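PDB 4KH9: DUF4785 domain-containing protein from Legionella pneumophila subsp. pneumophila, which is of unknown function but binds calcium and is built of three domains, the central and C-terminal ones related to the E-set beta-sandwich folds. Local coordinates for residues R200-N212 against E222-R234. Sequence-based numbering, arbitrary orientation.
Sequences RLVGPKGQVISLN and EGTATLDSELNDR
Asn212 and Thr224 form an antiparallel hydrogen-bonded pair, Asn212 N to Thr224 O at 2.8 Å and Thr224 N to Asn212 O at 2.9 Å, and on the same face a water donates to Asn212 OD1 and is also hydrogen-bonded to Thr224 OG1. Beyond this pair the contact illustrates how two arms of one beta hairpin that diverge beyond their paired strands can stay joined through side chains. Ala225 turns its methyl toward 200-212, where branches of three residues gather: Leu211 CD2 (3.6 Å from Ala225 CB), Ile209 CG2 and, slightly farther off, Leu201 CD1. With CG1 of Ile209 beside the backbone N (chi1 -63°), the CG2 methyl stands anti to that N and is the branch laid on Ala225, while CD1 reaches along toward Leu227 and Asp228. Leu201 and Leu227 meet at roughly a right angle, CD1 to CD2 at 3.6 Å. Farther on, apolar packing gives way to a polar link. Gln207 is bent at chi2 (-87°), and its NE2 donates to Ser229 OG at 3.2 Å, nearly straight and within the amide plane; Lys205 N holds OE1, fixing the amide's rotation. NE2 also donates to a water, and Leu231 CD1 lies alongside NE2. The Pro204 ring, in a type I turn, rests its CD edge by Asp233 OD1 (3.5 Å), while Asp233 OD2 accepts from Trp238 NE1. Strand 220-226 runs between 208-217 and 178-186 in the central domain's sheet; Leu179 touches Leu201, Leu211 and Leu227, and Phe261 of strand 251-264 packs against Leu201 and Leu227.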
loop_
_atom_site.group_PDB
_atom_site.type_symbol
_atom_site.label_atom_id
_atom_site.label_comp_id
_atom_site.label_asym_id
_atom_site.label_seq_id
_atom_site.Cartn_x
_atom_site.Cartn_y
_atom_site.Cartn_z
ATOM N N ARG A 200 -12.201 2.643 -0.353
ATOM C CA ARG A 200 -11.958 2.414 -1.770
ATOM C C ARG A 200 -10.553 1.949 -1.974
ATOM O O ARG A 200 -9.725 2.058 -1.088
ATOM C CB ARG A 200 -12.223 3.707 -2.585
ATOM C CG ARG A 200 -11.253 4.856 -2.194
ATOM C CD ARG A 200 -11.515 6.079 -3.039
ATOM N NE ARG A 200 -10.507 7.119 -2.822
ATOM C CZ ARG A 200 -10.429 8.238 -3.538
ATOM N NH1 ARG A 200 -11.299 8.471 -4.515
ATOM N NH2 ARG A 200 -9.482 9.132 -3.282
ATOM N N LEU A 201 -10.271 1.500 -3.182
ATOM C CA LEU A 201 -8.939 1.050 -3.612
ATOM C C LEU A 201 -8.450 2.031 -4.638
ATOM O O LEU A 201 -9.202 2.360 -5.556
ATOM C CB LEU A 201 -9.005 -0.390 -4.185
ATOM C CG LEU A 201 -9.708 -1.414 -3.283
ATOM C CD1 LEU A 201 -9.817 -2.795 -3.988
ATOM C CD2 LEU A 201 -8.981 -1.544 -1.929
ATOM N N VAL A 202 -7.211 2.521 -4.478
ATOM C CA VAL A 202 -6.621 3.505 -5.398
ATOM C C VAL A 202 -5.366 2.893 -6.023
ATOM O O VAL A 202 -4.445 2.464 -5.331
ATOM C CB VAL A 202 -6.327 4.875 -4.694
ATOM C CG1 VAL A 202 -5.837 5.908 -5.711
ATOM C CG2 VAL A 202 -7.576 5.417 -3.986
ATOM N N GLY A 203 -5.355 2.868 -7.339
ATOM C CA GLY A 203 -4.266 2.326 -8.134
ATOM C C GLY A 203 -3.203 3.340 -8.497
ATOM O O GLY A 203 -3.432 4.542 -8.365
ATOM N N PRO A 204 -2.039 2.863 -8.989
ATOM C CA PRO A 204 -0.922 3.776 -9.330
ATOM C C PRO A 204 -1.256 4.861 -10.348
ATOM O O PRO A 204 -0.621 5.904 -10.299
ATOM C CB PRO A 204 0.124 2.844 -9.933
ATOM C CG PRO A 204 -0.174 1.522 -9.360
ATOM C CD PRO A 204 -1.644 1.447 -9.155
ATOM N N LYS A 205 -2.224 4.633 -11.248
ATOM C CA LYS A 205 -2.621 5.646 -12.236
ATOM C C LYS A 205 -3.802 6.481 -11.736
ATOM O O LYS A 205 -4.343 7.296 -12.484
ATOM C CB LYS A 205 -2.980 4.994 -13.587
ATOM C CG LYS A 205 -1.819 4.295 -14.325
ATOM C CD LYS A 205 -0.785 5.261 -14.942
ATOM C CE LYS A 205 0.315 4.545 -15.697
ATOM N NZ LYS A 205 -0.175 3.903 -16.951
ATOM N N GLY A 206 -4.180 6.295 -10.476
ATOM C CA GLY A 206 -5.332 6.975 -9.882
ATOM C C GLY A 206 -6.666 6.297 -10.172
ATOM O O GLY A 206 -7.703 6.852 -9.831
ATOM N N GLN A 207 -6.674 5.077 -10.763
ATOM C CA GLN A 207 -7.943 4.362 -11.005
ATOM C C GLN A 207 -8.548 3.930 -9.641
ATOM O O GLN A 207 -7.814 3.573 -8.710
ATOM C CB GLN A 207 -7.764 3.163 -11.969
ATOM C CG GLN A 207 -6.881 2.004 -11.471
ATOM C CD GLN A 207 -5.390 2.145 -11.739
ATOM O OE1 GLN A 207 -4.726 3.123 -11.406
ATOM N NE2 GLN A 207 -4.802 1.106 -12.261
ATOM N N VAL A 208 -9.860 4.042 -9.502
ATOM C CA VAL A 208 -10.529 3.779 -8.235
ATOM C C VAL A 208 -11.470 2.580 -8.338
ATOM O O VAL A 208 -12.250 2.463 -9.280
ATOM C CB VAL A 208 -11.303 5.051 -7.753
ATOM C CG1 VAL A 208 -12.217 4.754 -6.559
ATOM C CG2 VAL A 208 -10.335 6.186 -7.409
ATOM N N ILE A 209 -11.410 1.707 -7.329
ATOM C CA ILE A 209 -12.345 0.595 -7.192
ATOM C C ILE A 209 -12.978 0.801 -5.806
ATOM O O ILE A 209 -12.282 0.753 -4.811
ATOM C CB ILE A 209 -11.707 -0.814 -7.413
ATOM C CG1 ILE A 209 -11.169 -0.982 -8.856
ATOM C CG2 ILE A 209 -12.725 -1.927 -7.079
ATOM C CD1 ILE A 209 -10.230 -2.176 -9.071
ATOM N N SER A 210 -14.273 1.108 -5.746
ATOM C CA SER A 210 -14.981 1.304 -4.480
ATOM C C SER A 210 -15.179 -0.051 -3.754
ATOM O O SER A 210 -15.236 -1.089 -4.409
ATOM C CB SER A 210 -16.327 1.978 -4.733
ATOM O OG SER A 210 -16.129 3.242 -5.351
ATOM N N LEU A 211 -15.133 -0.057 -2.421
ATOM C CA LEU A 211 -15.344 -1.308 -1.684
ATOM C C LEU A 211 -16.755 -1.404 -1.274
ATOM O O LEU A 211 -17.297 -0.397 -0.820
ATOM C CB LEU A 211 -14.484 -1.409 -0.409
ATOM C CG LEU A 211 -13.047 -1.782 -0.402
ATOM C CD1 LEU A 211 -12.646 -2.013 1.058
ATOM C CD2 LEU A 211 -12.771 -3.085 -1.146
ATOM N N ASN A 212 -17.346 -2.604 -1.365
ATOM C CA ASN A 212 -18.711 -2.857 -0.915
ATOM C C ASN A 212 -18.622 -3.295 0.534
ATOM O O ASN A 212 -17.980 -4.318 0.829
ATOM C CB ASN A 212 -19.351 -3.899 -1.820
ATOM C CG ASN A 212 -19.373 -3.474 -3.278
ATOM O OD1 ASN A 212 -18.851 -4.157 -4.164
ATOM N ND2 ASN A 212 -19.932 -2.314 -3.553
ATOM N N GLU A 222 -16.379 -5.042 7.212
ATOM C CA GLU A 222 -15.660 -5.799 6.192
ATOM C C GLU A 222 -15.983 -5.201 4.848
ATOM O O GLU A 222 -17.103 -4.756 4.634
ATOM C CB GLU A 222 -16.017 -7.288 6.239
ATOM C CG GLU A 222 -15.442 -8.011 7.445
ATOM C CD GLU A 222 -15.851 -9.467 7.555
ATOM O OE1 GLU A 222 -17.064 -9.756 7.421
ATOM O OE2 GLU A 222 -14.969 -10.308 7.844
ATOM N N GLY A 223 -15.006 -5.163 3.956
ATOM C CA GLY A 223 -15.216 -4.628 2.623
ATOM C C GLY A 223 -14.700 -5.575 1.560
ATOM O O GLY A 223 -13.671 -6.210 1.759
ATOM N N THR A 224 -15.416 -5.703 0.439
ATOM C CA THR A 224 -14.954 -6.521 -0.678
ATOM C C THR A 224 -15.033 -5.744 -1.977
ATOM O O THR A 224 -15.848 -4.829 -2.105
ATOM C CB THR A 224 -15.728 -7.855 -0.839
ATOM O OG1 THR A 224 -17.081 -7.592 -1.211
ATOM C CG2 THR A 224 -15.667 -8.740 0.382
ATOM N N ALA A 225 -14.209 -6.158 -2.948
ATOM C CA ALA A 225 -14.181 -5.697 -4.328
ATOM C C ALA A 225 -13.419 -6.696 -5.172
ATOM O O ALA A 225 -12.531 -7.380 -4.661
ATOM C CB ALA A 225 -13.524 -4.316 -4.419
ATOM N N THR A 226 -13.717 -6.737 -6.467
ATOM C CA THR A 226 -13.020 -7.542 -7.468
ATOM C C THR A 226 -11.952 -6.674 -8.061
ATOM O O THR A 226 -12.237 -5.538 -8.463
ATOM C CB THR A 226 -14.013 -8.074 -8.548
ATOM O OG1 THR A 226 -14.929 -8.911 -7.882
ATOM C CG2 THR A 226 -13.323 -8.885 -9.662
ATOM N N LEU A 227 -10.735 -7.204 -8.158
ATOM C CA LEU A 227 -9.639 -6.437 -8.737
ATOM C C LEU A 227 -9.566 -6.805 -10.196
ATOM O O LEU A 227 -9.273 -7.952 -10.549
ATOM C CB LEU A 227 -8.324 -6.700 -7.985
ATOM C CG LEU A 227 -8.282 -6.189 -6.543
ATOM C CD1 LEU A 227 -7.260 -6.943 -5.757
ATOM C CD2 LEU A 227 -7.970 -4.690 -6.467
ATOM N N ASP A 228 -9.966 -5.868 -11.050
ATOM C CA ASP A 228 -10.050 -6.199 -12.456
ATOM C C ASP A 228 -9.432 -5.109 -13.319
ATOM O O ASP A 228 -9.798 -4.970 -14.488
ATOM C CB ASP A 228 -11.517 -6.476 -12.854
ATOM C CG ASP A 228 -12.518 -5.365 -12.598
ATOM O OD1 ASP A 228 -12.095 -4.258 -12.165
ATOM O OD2 ASP A 228 -13.729 -5.597 -12.826
ATOM N N SER A 229 -8.468 -4.356 -12.759
ATOM C CA SER A 229 -7.725 -3.367 -13.535
ATOM C C SER A 229 -6.865 -4.105 -14.570
ATOM O O SER A 229 -6.274 -5.129 -14.238
ATOM C CB SER A 229 -6.863 -2.522 -12.604
ATOM O OG SER A 229 -6.029 -1.636 -13.326
ATOM N N GLU A 230 -6.827 -3.625 -15.811
ATOM C CA GLU A 230 -6.052 -4.278 -16.875
ATOM C C GLU A 230 -4.736 -3.558 -17.131
ATOM O O GLU A 230 -3.964 -3.985 -17.995
ATOM C CB GLU A 230 -6.863 -4.362 -18.181
ATOM C CG GLU A 230 -8.028 -5.332 -18.091
ATOM C CD GLU A 230 -8.865 -5.421 -19.350
ATOM O OE1 GLU A 230 -8.432 -6.107 -20.304
ATOM O OE2 GLU A 230 -9.962 -4.823 -19.377
ATOM N N LEU A 231 -4.461 -2.508 -16.361
ATOM C CA LEU A 231 -3.277 -1.684 -16.506
ATOM C C LEU A 231 -2.076 -2.236 -15.765
ATOM O O LEU A 231 -2.209 -2.840 -14.698
ATOM C CB LEU A 231 -3.542 -0.258 -15.999
ATOM C CG LEU A 231 -4.734 0.501 -16.562
ATOM C CD1 LEU A 231 -4.803 1.872 -15.929
ATOM C CD2 LEU A 231 -4.670 0.633 -18.105
ATOM N N ASN A 232 -0.891 -1.978 -16.334
ATOM C CA ASN A 232 0.400 -2.343 -15.788
ATOM C C ASN A 232 0.727 -1.342 -14.655
ATOM O O ASN A 232 0.677 -0.138 -14.873
ATOM C CB ASN A 232 1.453 -2.353 -16.922
ATOM C CG ASN A 232 2.886 -2.542 -16.489
ATOM O OD1 ASN A 232 3.191 -2.953 -15.379
ATOM N ND2 ASN A 232 3.819 -2.254 -17.376
ATOM N N ASP A 233 1.016 -1.839 -13.449
ATOM C CA ASP A 233 1.305 -0.964 -12.306
ATOM C C ASP A 233 2.764 -0.455 -12.281
ATOM O O ASP A 233 3.059 0.441 -11.496
ATOM C CB ASP A 233 0.981 -1.691 -10.990
ATOM C CG ASP A 233 -0.500 -1.986 -10.808
ATOM O OD1 ASP A 233 -1.337 -1.256 -11.393
ATOM O OD2 ASP A 233 -0.825 -2.879 -10.027
ATOM N N ARG A 234 3.652 -1.016 -13.133
ATOM C CA ARG A 234 5.074 -0.677 -13.298
ATOM C C ARG A 234 5.834 -0.607 -11.936
ATOM O O ARG A 234 6.551 0.365 -11.639
ATOM C CB ARG A 234 5.251 0.645 -14.071
ATOM C CG ARG A 234 4.635 0.655 -15.463
ATOM C CD ARG A 234 5.052 1.881 -16.230
ATOM N NE ARG A 234 6.459 1.784 -16.619
ATOM C CZ ARG A 234 7.124 2.723 -17.279
ATOM N NH1 ARG A 234 6.518 3.849 -17.636
ATOM N NH2 ARG A 234 8.405 2.555 -17.572
HETATM O O HOH W 1 -1.712 0.872 -12.547
HETATM O O HOH W 2 -17.788 -6.707 -4.238
#